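Local coordinates for protein aspartate semialdehyde dehydrogenase (Francisella tularensis subsp. tularensis, PDB 4WOJ) that probably catalyses the NADPH-dependent reductive dephosphorylation of L-aspartyl-4-phosphate to L-aspartate-semialdehyde, a shared early step toward lysine, methionine and threonine, at residues S272-S277 with V349-L354. Residues are numbered along the deposited sequence; the frame is centred on the assembly and turned at random.
Sequences SLRSHS and VGDQLL
Asp-351 OD1 accepts from both segments: Arg-274 NH2 reaches it at 2.9 Å from the syn side, well out of the carboxylate plane, and the backbone N of Leu-354 comes to the anti lone pair at 3.0 Å, a capping bond at the turn that leads into the C-terminal helix. The guanidinium meets this carboxylate side-on, completing a salt bridge in which NE gives a bent bond to the syn lone pair of OD2 at 2.7 Å, while Gly-325 N is a further donor to OD2; the planes are 56° apart, so the two-nitrogen grip is not coplanar. CG of Asp-351 lies opposite its own N (chi1 -174°) and beside the carbonyl carbon, which turns the carboxylate forward to the N-H of Leu-354 while leaving both oxygens facing Arg-274. Leu-353 CD1 covers the centre of one guanidinium face and Leu-354 CG sits at the edge, so aliphatic carbon packs against the face and edge of the buried guanidinium. Close by, Gln-352 N donates a nearly straight bond to Arg-274 O, continuing the backbone pairing beyond the strands. Within them, His-276 and Gly-350 form an antiparallel hydrogen-bonded pair, N of His-276 to O of Gly-350 at 2.8 Å and a longer return bond. Ser-275, Ser-277, Val-349 and Asp-351 share one face of the sheet, where Ser-275 OG bonds outward to Ser-324. From the other face the His-276 imidazole projects alongside Gln-352, whose CB sits over one ring face, 3.9 Å from the centroid in a CH-pi contact, with CG closest to NE2; OE1 of Gln-352 is held by Ser-171. His-276 is the predicted proton acceptor, about 4 Å between side chains from Cys-141, the predicted acyl-thioester nucleophile, which places this antiparallel strand pair at the Cys-His active site of the aspartate-semialdehyde dehydrogenase family.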
loop_
_atom_site.group_PDB
_atom_site.type_symbol
_atom_site.label_atom_id
_atom_site.label_comp_id
_atom_site.label_asym_id
_atom_site.label_seq_id
_atom_site.Cartn_x
_atom_site.Cartn_y
_atom_site.Cartn_z
ATOM N N SER B 272 -5.735 -7.295 1.408
ATOM C CA SER B 272 -5.203 -8.224 2.374
ATOM C C SER B 272 -6.335 -8.655 3.284
ATOM O O SER B 272 -7.341 -7.989 3.393
ATOM C CB SER B 272 -4.118 -7.546 3.219
ATOM O OG SER B 272 -2.967 -7.333 2.455
ATOM N N LEU B 273 -6.133 -9.743 3.984
ATOM C CA LEU B 273 -7.155 -10.268 4.830
ATOM C C LEU B 273 -7.071 -9.884 6.316
ATOM O O LEU B 273 -8.083 -9.423 6.838
ATOM C CB LEU B 273 -7.238 -11.757 4.629
ATOM C CG LEU B 273 -7.715 -12.203 3.219
ATOM C CD1 LEU B 273 -7.544 -13.713 3.031
ATOM C CD2 LEU B 273 -9.156 -11.821 2.897
ATOM N N ARG B 274 -5.947 -10.078 7.015
ATOM C CA ARG B 274 -5.923 -9.757 8.455
ATOM C C ARG B 274 -4.689 -9.074 9.010
ATOM O O ARG B 274 -4.660 -8.747 10.187
ATOM C CB ARG B 274 -6.249 -10.969 9.331
ATOM C CG ARG B 274 -5.676 -12.293 8.878
ATOM C CD ARG B 274 -5.946 -13.379 9.897
ATOM N NE ARG B 274 -5.605 -13.040 11.266
ATOM C CZ ARG B 274 -5.958 -13.767 12.331
ATOM N NH1 ARG B 274 -6.686 -14.890 12.177
ATOM N NH2 ARG B 274 -5.588 -13.384 13.565
ATOM N N SER B 275 -3.720 -8.775 8.165
ATOM C CA SER B 275 -2.554 -8.095 8.616
ATOM C C SER B 275 -2.430 -6.662 8.070
ATOM O O SER B 275 -2.587 -6.452 6.870
ATOM C CB SER B 275 -1.341 -8.908 8.256
ATOM O OG SER B 275 -1.132 -9.873 9.257
ATOM N N HIS B 276 -2.223 -5.686 8.968
ATOM C CA HIS B 276 -2.003 -4.298 8.538
ATOM C C HIS B 276 -0.551 -4.084 8.332
ATOM O O HIS B 276 0.235 -4.493 9.167
ATOM C CB HIS B 276 -2.517 -3.280 9.529
ATOM C CG HIS B 276 -4.014 -3.222 9.598
ATOM N ND1 HIS B 276 -4.823 -3.891 8.713
ATOM C CD2 HIS B 276 -4.845 -2.574 10.444
ATOM C CE1 HIS B 276 -6.087 -3.663 9.011
ATOM N NE2 HIS B 276 -6.128 -2.871 10.061
ATOM N N SER B 277 -0.210 -3.504 7.189
ATOM C CA SER B 277 1.135 -3.132 6.925
ATOM C C SER B 277 1.257 -1.600 6.928
ATOM O O SER B 277 0.287 -0.873 6.740
ATOM C CB SER B 277 1.645 -3.708 5.621
ATOM O OG SER B 277 1.330 -5.068 5.502
ATOM N N VAL B 349 4.625 -4.865 9.755
ATOM C CA VAL B 349 3.442 -5.653 9.517
ATOM C C VAL B 349 3.043 -6.341 10.822
ATOM O O VAL B 349 3.893 -6.907 11.515
ATOM C CB VAL B 349 3.704 -6.770 8.505
ATOM C CG1 VAL B 349 2.423 -7.558 8.209
ATOM C CG2 VAL B 349 4.290 -6.207 7.223
ATOM N N GLY B 350 1.749 -6.289 11.145
ATOM C CA GLY B 350 1.184 -7.046 12.268
ATOM C C GLY B 350 -0.265 -7.378 12.087
ATOM O O GLY B 350 -0.926 -6.853 11.191
ATOM N N ASP B 351 -0.768 -8.268 12.934
ATOM C CA ASP B 351 -2.081 -8.884 12.748
ATOM C C ASP B 351 -3.179 -8.033 13.336
ATOM O O ASP B 351 -3.185 -7.773 14.533
ATOM C CB ASP B 351 -2.130 -10.238 13.432
ATOM C CG ASP B 351 -3.417 -10.986 13.138
ATOM O OD1 ASP B 351 -4.439 -10.744 13.812
ATOM O OD2 ASP B 351 -3.403 -11.763 12.172
ATOM N N GLN B 352 -4.131 -7.636 12.513
ATOM C CA GLN B 352 -5.165 -6.709 12.936
ATOM C C GLN B 352 -5.995 -7.224 14.076
ATOM O O GLN B 352 -6.342 -6.468 14.981
ATOM C CB GLN B 352 -6.077 -6.357 11.757
ATOM C CG GLN B 352 -7.092 -5.283 12.056
ATOM C CD GLN B 352 -8.452 -5.834 12.392
ATOM O OE1 GLN B 352 -8.964 -6.705 11.692
ATOM N NE2 GLN B 352 -9.066 -5.314 13.460
ATOM N N LEU B 353 -6.339 -8.507 14.008
ATOM C CA LEU B 353 -7.246 -9.133 14.960
ATOM C C LEU B 353 -6.656 -9.365 16.328
ATOM O O LEU B 353 -7.353 -9.333 17.318
ATOM C CB LEU B 353 -7.754 -10.434 14.370
ATOM C CG LEU B 353 -8.664 -10.180 13.160
ATOM C CD1 LEU B 353 -9.039 -11.447 12.439
ATOM C CD2 LEU B 353 -9.947 -9.476 13.569
ATOM N N LEU B 354 -5.358 -9.579 16.401
ATOM C CA LEU B 354 -4.703 -9.907 17.654
ATOM C C LEU B 354 -4.141 -8.627 18.316
ATOM O O LEU B 354 -4.795 -7.964 19.101
ATOM C CB LEU B 354 -3.563 -10.883 17.381
ATOM C CG LEU B 354 -3.914 -12.282 16.939
ATOM C CD1 LEU B 354 -2.734 -13.037 16.374
ATOM C CD2 LEU B 354 -4.504 -13.082 18.086
#